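Long-range contacts in oxidized polyvinyl alcohol hydrolase (PDB 3WWC), which hydrolyses beta-diketones such as 4,6-nonanedione and the oxidized form of polyvinyl alcohol, the second step in degradation of that polymer: residues V66-S71 against N127-G132; V72-D77 against N110-R115; K257-C262 against C272-P277; A281-F286 against G347-L352. The protein carries 1 engineered substitution. All coordinates share one frame; numbering follows the deposited sequence.

Contact 1. Residues V66-S71 against N127-G132. With BUA (butanoic acid), chain C.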
loop_
_atom_site.group_PDB
_atom_site.type_symbol
_atom_site.label_atom_id
_atom_site.label_comp_id
_atom_site.label_asym_id
_atom_site.label_seq_id
_atom_site.Cartn_x
_atom_site.Cartn_y
_atom_site.Cartn_z
ATOM N N VAL A 66 -5.211 -2.858 -7.268
ATOM C CA VAL A 66 -4.974 -3.966 -6.334
ATOM C C VAL A 66 -5.122 -3.365 -4.934
ATOM O O VAL A 66 -4.163 -2.856 -4.363
ATOM C CB VAL A 66 -3.535 -4.544 -6.555
ATOM C CG1 VAL A 66 -3.202 -5.603 -5.551
ATOM C CG2 VAL A 66 -3.466 -5.138 -7.957
ATOM N N PRO A 67 -6.340 -3.418 -4.373
ATOM C CA PRO A 67 -6.592 -2.864 -3.047
ATOM C C PRO A 67 -6.313 -3.875 -1.959
ATOM O O PRO A 67 -6.615 -5.083 -2.093
ATOM C CB PRO A 67 -8.081 -2.516 -3.119
ATOM C CG PRO A 67 -8.645 -3.638 -3.999
ATOM C CD PRO A 67 -7.610 -3.768 -5.064
ATOM N N MET A 68 -5.751 -3.366 -0.867
ATOM C CA MET A 68 -5.434 -4.229 0.280
ATOM C C MET A 68 -6.070 -3.730 1.543
ATOM O O MET A 68 -5.974 -2.545 1.868
ATOM C CB MET A 68 -3.926 -4.291 0.476
ATOM C CG MET A 68 -3.291 -5.001 -0.690
ATOM S SD MET A 68 -1.470 -4.988 -0.626
ATOM C CE MET A 68 -1.131 -3.350 -1.020
ATOM N N THR A 69 -6.688 -4.643 2.288
ATOM C CA THR A 69 -7.246 -4.299 3.580
ATOM C C THR A 69 -6.136 -4.159 4.615
ATOM O O THR A 69 -4.930 -4.325 4.315
ATOM C CB THR A 69 -8.246 -5.409 3.985
ATOM O OG1 THR A 69 -9.002 -4.927 5.112
ATOM C CG2 THR A 69 -7.520 -6.721 4.354
ATOM N N GLY A 70 -6.548 -3.848 5.835
ATOM C CA GLY A 70 -5.599 -3.665 6.933
ATOM C C GLY A 70 -5.559 -4.837 7.900
ATOM O O GLY A 70 -5.527 -6.005 7.510
ATOM N N SER A 71 -5.539 -4.495 9.183
ATOM C CA SER A 71 -5.434 -5.518 10.232
ATOM C C SER A 71 -6.704 -6.127 10.701
ATOM O O SER A 71 -6.723 -7.310 11.022
ATOM C CB SER A 71 -4.735 -4.901 11.454
ATOM O OG SER A 71 -3.390 -4.531 11.117
ATOM N N ASN A 127 1.529 -9.298 11.332
ATOM C CA ASN A 127 0.962 -10.461 10.632
ATOM C C ASN A 127 0.018 -10.307 9.422
ATOM O O ASN A 127 -0.062 -11.226 8.631
ATOM C CB ASN A 127 0.253 -11.354 11.668
ATOM C CG ASN A 127 0.312 -12.822 11.320
ATOM O OD1 ASN A 127 1.300 -13.318 10.805
ATOM N ND2 ASN A 127 -0.766 -13.531 11.645
ATOM N N PRO A 128 -0.713 -9.176 9.262
ATOM C CA PRO A 128 -1.615 -9.095 8.111
ATOM C C PRO A 128 -0.975 -9.277 6.739
ATOM O O PRO A 128 -1.541 -9.941 5.851
ATOM C CB PRO A 128 -2.243 -7.704 8.234
ATOM C CG PRO A 128 -2.328 -7.489 9.785
ATOM C CD PRO A 128 -0.934 -8.079 10.226
ATOM N N TRP A 129 0.198 -8.660 6.554
ATOM C CA TRP A 129 0.915 -8.744 5.287
ATOM C C TRP A 129 2.393 -8.849 5.629
ATOM O O TRP A 129 2.822 -8.457 6.695
ATOM C CB TRP A 129 0.738 -7.463 4.438
ATOM C CG TRP A 129 -0.722 -7.075 4.126
ATOM C CD1 TRP A 129 -1.474 -6.092 4.753
ATOM C CD2 TRP A 129 -1.574 -7.655 3.131
ATOM N NE1 TRP A 129 -2.738 -6.047 4.211
ATOM C CE2 TRP A 129 -2.831 -6.989 3.212
ATOM C CE3 TRP A 129 -1.409 -8.677 2.183
ATOM C CZ2 TRP A 129 -3.909 -7.315 2.369
ATOM C CZ3 TRP A 129 -2.456 -9.013 1.353
ATOM C CH2 TRP A 129 -3.712 -8.328 1.442
ATOM N N PHE A 130 3.184 -9.345 4.667
ATOM C CA PHE A 130 4.634 -9.409 4.866
ATOM C C PHE A 130 5.123 -8.023 4.406
ATOM O O PHE A 130 5.627 -7.833 3.297
ATOM C CB PHE A 130 5.180 -10.557 3.992
ATOM C CG PHE A 130 4.580 -11.930 4.343
ATOM C CD1 PHE A 130 4.795 -12.465 5.603
ATOM C CD2 PHE A 130 3.782 -12.641 3.436
ATOM C CE1 PHE A 130 4.195 -13.697 5.945
ATOM C CE2 PHE A 130 3.206 -13.847 3.772
ATOM C CZ PHE A 130 3.407 -14.385 5.039
ATOM N N GLU A 131 4.979 -7.071 5.315
ATOM C CA GLU A 131 5.191 -5.680 5.008
ATOM C C GLU A 131 6.307 -4.937 5.715
ATOM O O GLU A 131 6.506 -3.749 5.442
ATOM C CB GLU A 131 3.843 -4.886 5.143
ATOM C CG GLU A 131 2.845 -5.186 6.342
ATOM C CD GLU A 131 3.154 -4.485 7.658
ATOM O OE1 GLU A 131 4.318 -4.510 8.123
ATOM O OE2 GLU A 131 2.198 -3.933 8.268
ATOM N N GLY A 132 7.064 -5.616 6.571
ATOM C CA GLY A 132 8.165 -4.914 7.218
ATOM C C GLY A 132 8.973 -5.921 8.032
ATOM O O GLY A 132 8.397 -6.824 8.637
HETATM C C1 BUA C . 1.170 -1.568 13.024
HETATM C C2 BUA C . -0.040 -0.837 12.441
HETATM C C3 BUA C . -0.755 -1.762 11.455
HETATM C C4 BUA C . -2.033 -1.110 10.921
HETATM O O1 BUA C . -2.972 -1.882 10.621
HETATM O O2 BUA C . -2.008 0.132 10.760
#
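M68 and W129 form a Met-aromatic contact at the C-terminal end of strand 62-68, one of the parallel strands in the central sheet of this alpha/beta-hydrolase fold. M68 SD stands 4.3 Å from the centroid of the W129 six-membered ring and only 3° off its normal, so the sulfur lies almost directly over the face. M68 CG shares that face in a CH-pi contact, and M68 CB comes to 3.6 Å from W129 CZ2. The bend at chi3 (-73°) then carries the methyl end away from the indole.

The hydrogen bonding is at right angles to this packing. W129 NE1 donates to T69 O over 2.8 Å, with an angle of 157° at the hydrogen, and the oxygen lies close to the indole plane. One face and one edge of the same ring are thereby fixed, which limits its freedom to turn. The T69 hydroxyl itself is engaged by E73 O.

S71 brings the contact to the butanoic acid pocket. The loop following this strand commonly supplies the oxyanion hole in alpha/beta hydrolases, and here S71 OG donates to O1 of the ligand at 2.7 Å. H303 NE2 is also bonded to the ligand, and W126 NE1 to the S71 hydroxyl. From the segment 127-132, P128 packs its ring on the same serine, with CG 3.4 Å from S71 OG.

Contact 2. Residues V72-D77 against N110-R115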
loop_
_atom_site.group_PDB
_atom_site.type_symbol
_atom_site.label_atom_id
_atom_site.label_comp_id
_atom_site.label_asym_id
_atom_site.label_seq_id
_atom_site.Cartn_x
_atom_site.Cartn_y
_atom_site.Cartn_z
ATOM N N VAL A 72 -7.793 -5.357 10.673
ATOM C CA VAL A 72 -9.069 -5.876 11.183
ATOM C C VAL A 72 -10.200 -6.006 10.172
ATOM O O VAL A 72 -11.066 -6.862 10.337
ATOM C CB VAL A 72 -9.535 -5.031 12.351
ATOM C CG1 VAL A 72 -10.951 -5.428 12.761
ATOM C CG2 VAL A 72 -8.522 -5.170 13.494
ATOM N N GLU A 73 -10.216 -5.208 9.112
ATOM C CA GLU A 73 -11.270 -5.368 8.129
ATOM C C GLU A 73 -10.996 -6.527 7.211
ATOM O O GLU A 73 -9.838 -6.755 6.838
ATOM C CB GLU A 73 -11.405 -4.099 7.292
ATOM C CG GLU A 73 -11.872 -2.922 8.093
ATOM C CD GLU A 73 -11.582 -1.610 7.381
ATOM O OE1 GLU A 73 -10.425 -1.437 6.920
ATOM O OE2 GLU A 73 -12.502 -0.746 7.312
ATOM N N SER A 74 -12.022 -7.265 6.809
ATOM C CA SER A 74 -11.795 -8.355 5.875
ATOM C C SER A 74 -11.554 -7.874 4.451
ATOM O O SER A 74 -11.793 -6.702 4.133
ATOM C CB SER A 74 -12.987 -9.333 5.880
ATOM O OG SER A 74 -14.134 -8.686 5.329
ATOM N N THR A 75 -11.038 -8.753 3.613
ATOM C CA THR A 75 -10.881 -8.386 2.200
ATOM C C THR A 75 -12.281 -8.081 1.650
ATOM O O THR A 75 -12.455 -7.123 0.897
ATOM C CB THR A 75 -10.186 -9.499 1.440
ATOM O OG1 THR A 75 -8.807 -9.522 1.849
ATOM C CG2 THR A 75 -10.269 -9.239 -0.079
ATOM N N ASN A 76 -13.290 -8.887 1.999
ATOM C CA ASN A 76 -14.656 -8.582 1.532
ATOM C C ASN A 76 -15.139 -7.236 2.027
ATOM O O ASN A 76 -15.795 -6.481 1.260
ATOM C CB ASN A 76 -15.587 -9.716 1.960
ATOM C CG ASN A 76 -17.043 -9.424 1.628
ATOM O OD1 ASN A 76 -17.377 -9.184 0.471
ATOM N ND2 ASN A 76 -17.915 -9.445 2.642
ATOM N N ASP A 77 -14.811 -6.883 3.264
ATOM C CA ASP A 77 -15.193 -5.558 3.777
ATOM C C ASP A 77 -14.530 -4.469 2.889
ATOM O O ASP A 77 -15.184 -3.567 2.400
ATOM C CB ASP A 77 -14.703 -5.319 5.207
ATOM C CG ASP A 77 -15.416 -6.129 6.260
ATOM O OD1 ASP A 77 -16.583 -6.511 6.045
ATOM O OD2 ASP A 77 -14.780 -6.321 7.340
ATOM N N ASN A 110 -13.397 -13.431 4.168
ATOM C CA ASN A 110 -14.262 -12.844 5.203
ATOM C C ASN A 110 -13.587 -12.738 6.556
ATOM O O ASN A 110 -14.118 -12.089 7.443
ATOM C CB ASN A 110 -15.561 -13.656 5.309
ATOM C CG ASN A 110 -16.330 -13.566 4.024
ATOM O OD1 ASN A 110 -16.701 -12.485 3.639
ATOM N ND2 ASN A 110 -16.494 -14.660 3.326
ATOM N N ILE A 111 -12.436 -13.366 6.744
ATOM C CA ILE A 111 -11.708 -13.233 8.005
ATOM C C ILE A 111 -11.431 -11.766 8.247
ATOM O O ILE A 111 -10.995 -11.034 7.307
ATOM C CB ILE A 111 -10.356 -14.027 7.967
ATOM C CG1 ILE A 111 -10.620 -15.522 8.255
ATOM C CG2 ILE A 111 -9.315 -13.432 8.961
ATOM C CD1 ILE A 111 -10.885 -15.784 9.777
ATOM N N ARG A 112 -11.679 -11.308 9.470
ATOM C CA ARG A 112 -11.433 -9.915 9.844
ATOM C C ARG A 112 -10.134 -9.862 10.643
ATOM O O ARG A 112 -9.071 -9.898 10.020
ATOM C CB ARG A 112 -12.656 -9.376 10.606
ATOM C CG ARG A 112 -13.788 -9.030 9.642
ATOM C CD ARG A 112 -15.066 -8.619 10.383
ATOM N NE ARG A 112 -15.975 -8.144 9.331
ATOM C CZ ARG A 112 -17.289 -8.039 9.446
ATOM N NH1 ARG A 112 -17.909 -8.387 10.589
ATOM N NH2 ARG A 112 -17.994 -7.576 8.415
ATOM N N GLY A 113 -10.150 -9.747 11.968
ATOM C CA GLY A 113 -8.877 -9.729 12.663
ATOM C C GLY A 113 -8.414 -11.075 13.222
ATOM O O GLY A 113 -7.304 -11.131 13.728
ATOM N N GLU A 114 -9.218 -12.128 13.088
ATOM C CA GLU A 114 -8.875 -13.422 13.667
ATOM C C GLU A 114 -7.596 -13.995 13.063
ATOM O O GLU A 114 -7.531 -14.250 11.871
ATOM C CB GLU A 114 -10.041 -14.415 13.454
ATOM C CG GLU A 114 -11.420 -13.892 13.941
ATOM C CD GLU A 114 -12.307 -13.270 12.840
ATOM O OE1 GLU A 114 -11.783 -12.590 11.920
ATOM O OE2 GLU A 114 -13.548 -13.507 12.886
ATOM N N ARG A 115 -6.590 -14.196 13.929
ATOM C CA ARG A 115 -5.286 -14.722 13.554
ATOM C C ARG A 115 -4.560 -13.867 12.569
ATOM O O ARG A 115 -3.639 -14.373 11.917
ATOM C CB ARG A 115 -5.394 -16.166 13.018
ATOM C CG ARG A 115 -6.015 -17.073 14.090
ATOM C CD ARG A 115 -6.418 -18.514 13.685
ATOM N NE ARG A 115 -7.654 -18.645 12.879
ATOM C CZ ARG A 115 -8.920 -18.451 13.298
ATOM N NH1 ARG A 115 -9.934 -18.614 12.433
ATOM N NH2 ARG A 115 -9.189 -18.107 14.557
HETATM O O HOH W 1 -16.452 -10.097 5.480
HETATM O O HOH W 2 -9.990 -11.835 4.894
#
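R112 docks onto the capping box that S74 and D77 build at the start of helix 75-80. Two reciprocal bonds define the box: D77 N donates to S74 OG (2.8 Å), and S74 N donates to D77 OD2 (3.0 Å), reaching that oxygen from above the carboxylate plane. S74 OG can close over the helix end because chi1 of 68° places it between the backbone N and the carbonyl carbon.

The extended R112 chain brings its guanidinium side-on to the carboxylate in a salt bridge. NH2 bonds to D77 OD1 at 3.0 Å and 171°, while NE bonds to OD2. Both oxygens use their syn lone pairs, and the two flat groups are 28° from coplanar.

Beside this salt bridge, the backbone carbonyls of N110 and I111 pack on S74: I111 O is 3.1 Å from S74 CA in a CA-H...O contact and also lies against S74 CB. One water joins S74 OG, N76 ND2 and N110 OD1.

D77 OD2 thus takes two donors, one from the cap and one from the arginine. Both the positive guanidinium and the helix N terminus would be expected to stabilise a negative D77, so the salt bridge and the cap are probably mutually reinforcing.

Contact 3. Residues K257-C262 against C272-P277. With BUA (butanoic acid), chain C; BUA (butanoic acid), chain D.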
loop_
_atom_site.group_PDB
_atom_site.type_symbol
_atom_site.label_atom_id
_atom_site.label_comp_id
_atom_site.label_asym_id
_atom_site.label_seq_id
_atom_site.Cartn_x
_atom_site.Cartn_y
_atom_site.Cartn_z
ATOM N N LYS A 257 -5.916 12.432 14.384
ATOM C CA LYS A 257 -6.314 11.178 14.965
ATOM C C LYS A 257 -5.861 9.933 14.176
ATOM O O LYS A 257 -6.316 8.831 14.449
ATOM C CB LYS A 257 -7.835 11.106 15.098
ATOM C CG LYS A 257 -8.472 12.204 15.955
ATOM C CD LYS A 257 -8.042 12.088 17.396
ATOM C CE LYS A 257 -9.224 12.327 18.338
ATOM N NZ LYS A 257 -10.035 13.515 17.933
ATOM N N ASP A 258 -4.949 10.107 13.216
ATOM C CA ASP A 258 -4.476 8.974 12.439
ATOM C C ASP A 258 -3.351 8.301 13.246
ATOM O O ASP A 258 -2.165 8.568 13.059
ATOM C CB ASP A 258 -4.005 9.475 11.069
ATOM C CG ASP A 258 -3.702 8.316 10.100
ATOM O OD1 ASP A 258 -3.833 7.147 10.521
ATOM O OD2 ASP A 258 -3.293 8.586 8.932
ATOM N N LEU A 259 -3.799 7.427 14.157
ATOM C CA LEU A 259 -2.958 6.727 15.147
ATOM C C LEU A 259 -3.554 5.354 15.289
ATOM O O LEU A 259 -4.724 5.185 14.980
ATOM C CB LEU A 259 -3.087 7.416 16.512
ATOM C CG LEU A 259 -2.787 8.919 16.564
ATOM C CD1 LEU A 259 -3.287 9.563 17.870
ATOM C CD2 LEU A 259 -1.278 9.102 16.410
ATOM N N TRP A 260 -2.781 4.393 15.762
ATOM C CA TRP A 260 -3.310 3.037 15.950
ATOM C C TRP A 260 -2.929 2.516 17.317
ATOM O O TRP A 260 -1.772 2.606 17.723
ATOM C CB TRP A 260 -2.753 2.075 14.870
ATOM C CG TRP A 260 -3.162 0.585 14.983
ATOM C CD1 TRP A 260 -2.351 -0.484 15.308
ATOM C CD2 TRP A 260 -4.447 0.034 14.706
ATOM N NE1 TRP A 260 -3.065 -1.667 15.242
ATOM C CE2 TRP A 260 -4.353 -1.374 14.880
ATOM C CE3 TRP A 260 -5.673 0.592 14.330
ATOM C CZ2 TRP A 260 -5.444 -2.231 14.688
ATOM C CZ3 TRP A 260 -6.765 -0.257 14.139
ATOM C CH2 TRP A 260 -6.639 -1.657 14.321
ATOM N N ASN A 261 -3.923 1.975 18.014
ATOM C CA ASN A 261 -3.664 1.372 19.324
ATOM C C ASN A 261 -3.742 -0.139 19.142
ATOM O O ASN A 261 -4.748 -0.676 18.677
ATOM C CB ASN A 261 -4.729 1.777 20.333
ATOM C CG ASN A 261 -4.702 3.268 20.630
ATOM O OD1 ASN A 261 -5.746 3.919 20.685
ATOM N ND2 ASN A 261 -3.534 3.805 20.809
ATOM N N CYS A 262 -2.665 -0.789 19.537
ATOM C CA CYS A 262 -2.560 -2.229 19.480
ATOM C C CYS A 262 -3.381 -2.813 20.645
ATOM O O CYS A 262 -3.753 -2.100 21.570
ATOM C CB CYS A 262 -1.092 -2.584 19.625
ATOM S SG CYS A 262 -0.171 -2.395 18.050
ATOM N N CYS A 272 0.603 2.260 19.386
ATOM C CA CYS A 272 1.769 1.585 18.788
ATOM C C CYS A 272 2.149 2.136 17.425
ATOM O O CYS A 272 3.151 1.704 16.840
ATOM C CB CYS A 272 1.527 0.073 18.638
ATOM S SG CYS A 272 0.049 -0.383 17.702
ATOM N N ALA A 273 1.336 3.055 16.900
ATOM C CA ALA A 273 1.681 3.635 15.609
ATOM C C ALA A 273 1.090 5.024 15.457
ATOM O O ALA A 273 -0.053 5.258 15.857
ATOM C CB ALA A 273 1.201 2.754 14.487
ATOM N N ASP A 274 1.887 5.919 14.890
ATOM C CA ASP A 274 1.465 7.289 14.628
ATOM C C ASP A 274 1.797 7.470 13.147
ATOM O O ASP A 274 2.950 7.374 12.750
ATOM C CB ASP A 274 2.295 8.249 15.484
ATOM C CG ASP A 274 1.944 9.708 15.233
ATOM O OD1 ASP A 274 1.316 10.010 14.185
ATOM O OD2 ASP A 274 2.285 10.569 16.092
ATOM N N TYR A 275 0.777 7.767 12.338
ATOM C CA TYR A 275 1.059 7.828 10.892
ATOM C C TYR A 275 1.498 9.181 10.357
ATOM O O TYR A 275 1.782 9.345 9.170
ATOM C CB TYR A 275 -0.145 7.225 10.125
ATOM C CG TYR A 275 -0.361 5.791 10.565
ATOM C CD1 TYR A 275 -1.179 5.503 11.665
ATOM C CD2 TYR A 275 0.291 4.744 9.918
ATOM C CE1 TYR A 275 -1.343 4.196 12.116
ATOM C CE2 TYR A 275 0.146 3.439 10.375
ATOM C CZ TYR A 275 -0.664 3.188 11.457
ATOM O OH TYR A 275 -0.813 1.909 11.917
ATOM N N ARG A 276 1.646 10.152 11.239
ATOM C CA ARG A 276 2.191 11.433 10.790
ATOM C C ARG A 276 3.680 11.218 10.370
ATOM O O ARG A 276 4.075 11.570 9.259
ATOM C CB ARG A 276 2.051 12.461 11.954
ATOM C CG ARG A 276 2.699 13.831 11.601
ATOM C CD ARG A 276 2.949 14.675 12.894
ATOM N NE ARG A 276 1.720 14.804 13.656
ATOM C CZ ARG A 276 0.854 15.801 13.521
ATOM N NH1 ARG A 276 1.097 16.796 12.672
ATOM N NH2 ARG A 276 -0.291 15.761 14.163
ATOM N N PRO A 277 4.535 10.645 11.254
ATOM C CA PRO A 277 5.911 10.471 10.781
ATOM C C PRO A 277 6.086 9.517 9.594
ATOM O O PRO A 277 6.995 9.709 8.789
ATOM C CB PRO A 277 6.663 9.974 12.023
ATOM C CG PRO A 277 5.626 9.355 12.875
ATOM C CD PRO A 277 4.413 10.284 12.679
HETATM C C1 BUA C . 1.170 -1.568 13.024
HETATM C C2 BUA C . -0.040 -0.837 12.441
HETATM C C3 BUA C . -0.755 -1.762 11.455
HETATM C C4 BUA C . -2.033 -1.110 10.921
HETATM O O1 BUA C . -2.972 -1.882 10.621
HETATM O O2 BUA C . -2.008 0.132 10.760
HETATM C C1 BUA D . 1.913 -1.120 13.007
HETATM C C2 BUA D . 2.960 -1.931 13.773
HETATM C C3 BUA D . 2.633 -1.897 15.268
HETATM C C4 BUA D . 3.641 -2.765 16.024
HETATM O O1 BUA D . 4.702 -3.058 15.432
HETATM O O2 BUA D . 3.325 -3.122 17.179
HETATM O O HOH W 3 -1.110 11.173 13.020
#
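Y275 and W260 lie side by side at the base of the beta hairpin 259-263/269-274, where they line the butanoic acid pocket. Y275 OH is modelled 2.4 Å from ligand O2, a hydrogen bond so short that its exact length is doubtful; this O2 also lies over a face of the W260 indole. W260 CB meets the tyrosine at its ring edge, 3.8 Å from CE1. Replacing Y275 by a leucine removes the phenol, and ligand O2 would probably lose this donor while W260 CB loses its neighbouring edge.

In the next shell, Y275 N donates to D258 O at 3.1 Å, and D258 OD1 approaches Y275 CD1 at 3.3 Å. That carboxylate is bonded to H303 ND1 and S201, and H303 stacks on Y275, consistent with the Asp-His pair of a hydrolase triad. On the other flank, the C262-C272 disulfide (chi3 85°) brings C272 SG to 3.4 Å from W260 CD1, obliquely to the ring.

Outermost is the backbone pairing. The strand axes are antiparallel at 178°, with a classic bulge in which C272 and A273 both face W260. W260 O accepts from C272 N at 2.9 Å and from A273 N at 3.2 Å.

Contact 4. Residues A281-F286 against G347-L352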
loop_
_atom_site.group_PDB
_atom_site.type_symbol
_atom_site.label_atom_id
_atom_site.label_comp_id
_atom_site.label_asym_id
_atom_site.label_seq_id
_atom_site.Cartn_x
_atom_site.Cartn_y
_atom_site.Cartn_z
ATOM N N ALA A 281 7.688 10.520 6.181
ATOM C CA ALA A 281 8.873 9.846 5.700
ATOM C C ALA A 281 8.711 9.290 4.308
ATOM O O ALA A 281 9.613 9.381 3.446
ATOM C CB ALA A 281 9.260 8.711 6.675
ATOM N N GLY A 282 7.575 8.654 4.044
ATOM C CA GLY A 282 7.411 8.117 2.709
ATOM C C GLY A 282 7.350 9.235 1.702
ATOM O O GLY A 282 7.915 9.115 0.624
ATOM N N SER A 283 6.686 10.352 2.041
ATOM C CA SER A 283 6.611 11.460 1.086
ATOM C C SER A 283 7.990 12.068 0.822
ATOM O O SER A 283 8.268 12.491 -0.290
ATOM C CB SER A 283 5.613 12.549 1.578
ATOM O OG SER A 283 6.225 13.416 2.548
ATOM N N ASN A 284 8.876 12.032 1.805
ATOM C CA ASN A 284 10.204 12.620 1.580
ATOM C C ASN A 284 10.990 11.720 0.621
ATOM O O ASN A 284 11.656 12.197 -0.311
ATOM C CB ASN A 284 10.974 12.700 2.916
ATOM C CG ASN A 284 10.351 13.691 3.889
ATOM O OD1 ASN A 284 9.433 14.438 3.543
ATOM N ND2 ASN A 284 10.874 13.721 5.110
ATOM N N PHE A 285 10.899 10.409 0.817
ATOM C CA PHE A 285 11.645 9.526 -0.056
ATOM C C PHE A 285 11.142 9.579 -1.470
ATOM O O PHE A 285 11.940 9.708 -2.413
ATOM C CB PHE A 285 11.569 8.076 0.455
ATOM C CG PHE A 285 12.207 7.089 -0.466
ATOM C CD1 PHE A 285 13.563 6.848 -0.388
ATOM C CD2 PHE A 285 11.455 6.469 -1.470
ATOM C CE1 PHE A 285 14.175 6.014 -1.309
ATOM C CE2 PHE A 285 12.063 5.629 -2.398
ATOM C CZ PHE A 285 13.411 5.411 -2.315
ATOM N N PHE A 286 9.817 9.488 -1.648
ATOM C CA PHE A 286 9.305 9.445 -3.016
ATOM C C PHE A 286 9.400 10.788 -3.725
ATOM O O PHE A 286 9.596 10.826 -4.920
ATOM C CB PHE A 286 7.862 8.892 -3.039
ATOM C CG PHE A 286 7.804 7.428 -2.737
ATOM C CD1 PHE A 286 8.394 6.505 -3.621
ATOM C CD2 PHE A 286 7.136 6.953 -1.596
ATOM C CE1 PHE A 286 8.316 5.123 -3.369
ATOM C CE2 PHE A 286 7.052 5.577 -1.342
ATOM C CZ PHE A 286 7.642 4.662 -2.229
ATOM N N GLY A 347 4.645 16.744 -4.084
ATOM C CA GLY A 347 5.791 16.971 -3.240
ATOM C C GLY A 347 5.651 16.297 -1.914
ATOM O O GLY A 347 4.726 15.500 -1.695
ATOM N N PRO A 348 6.538 16.618 -0.990
ATOM C CA PRO A 348 6.455 16.023 0.350
ATOM C C PRO A 348 5.371 16.691 1.191
ATOM O O PRO A 348 4.875 17.773 0.858
ATOM C CB PRO A 348 7.847 16.257 0.955
ATOM C CG PRO A 348 8.363 17.460 0.217
ATOM C CD PRO A 348 7.728 17.470 -1.175
ATOM N N PHE A 349 4.946 16.049 2.271
ATOM C CA PHE A 349 4.024 16.738 3.147
ATOM C C PHE A 349 4.704 17.986 3.704
ATOM O O PHE A 349 5.930 17.997 3.922
ATOM C CB PHE A 349 3.641 15.841 4.327
ATOM C CG PHE A 349 2.612 14.834 3.967
ATOM C CD1 PHE A 349 1.267 15.166 3.980
ATOM C CD2 PHE A 349 2.982 13.560 3.583
ATOM C CE1 PHE A 349 0.284 14.242 3.606
ATOM C CE2 PHE A 349 2.010 12.625 3.200
ATOM C CZ PHE A 349 0.667 12.963 3.210
ATOM N N THR A 350 3.903 19.035 3.905
ATOM C CA THR A 350 4.422 20.273 4.469
ATOM C C THR A 350 3.628 20.706 5.664
ATOM O O THR A 350 4.108 21.532 6.448
ATOM C CB THR A 350 4.382 21.471 3.459
ATOM O OG1 THR A 350 3.055 21.611 2.954
ATOM C CG2 THR A 350 5.284 21.217 2.296
ATOM N N GLY A 351 2.436 20.172 5.858
ATOM C CA GLY A 351 1.690 20.678 7.006
ATOM C C GLY A 351 1.728 19.843 8.264
ATOM O O GLY A 351 0.933 20.089 9.179
ATOM N N LEU A 352 2.649 18.884 8.335
ATOM C CA LEU A 352 2.710 17.955 9.476
ATOM C C LEU A 352 3.710 18.334 10.561
ATOM O O LEU A 352 3.521 17.988 11.747
ATOM C CB LEU A 352 3.002 16.543 8.964
ATOM C CG LEU A 352 1.801 15.803 8.362
ATOM C CD1 LEU A 352 1.090 16.612 7.303
ATOM C CD2 LEU A 352 2.384 14.559 7.745
#
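G347 opens the approach of the 347-352 loop to S283 of helix 275-288, its carbonyl oxygen near the serine CB. That oxygen is bonded to H294 ND1. The backbone of G347 leaves no room for a CB, which would be jammed against the preceding carbonyl oxygen and run into P348 CD.

P348 comes next and lies against two neighbouring helix residues. Its CA is 3.4 Å from S283 OG, and its CB is 3.5 Å from N284 OD1. The N284 amide is held from elsewhere: ND2 donates to P227 O and K229 O, and OD1 is bonded to Q280 NE2.

F349 carries the polar link. Its backbone N donates to S283 OG at 2.9 Å with 165° at the hydrogen, a nearly straight bond. With chi1 at 81°, the serine oxygen faces this N-H and also bonds to Q280 O, one turn back in the helix. The same oxygen sits at the edge of the F349 ring, 3.4 Å from CD2, with S283 CB close beside it. Were S283 a valine, the F349 N-H would probably be left without its acceptor and Q280 O without its hydroxyl partner. The ring reaches on to A296, S298, T251 and W253.

Further along, L352 O accepts from R276 NH1, returning the loop to the same helix.

A charge-relay role is inferred for S283 by similarity alone, and the contact lies away from the butanoic acid pocket. What the geometry supports is a helical serine bonded back to the preceding turn, here fastening the loop after edge strand 343-346 of the alpha/beta-hydrolase sheet.

Overall arrangement
From the N terminus, the chain leaves strand 62-68 and enters contact 1, which closes a long loop on meeting 127-132. Contact 2 lies within that loop, joining the start of helix 75-80 to 110-115. The two touch where T69 CG2 packs on T75 OG1. Contact 3 follows in series as a short hairpin closure leading into helix 275-288. It meets contact 1 at W260 and S71 and shares a butanoic acid with it, so the pocket is assembled from both. Contact 4 brings the loop after strand 343-346 back to helix 275-288. Its centre is about 30 Å from that of contact 2, on opposite sides of the chain's centre. No two contacts cross.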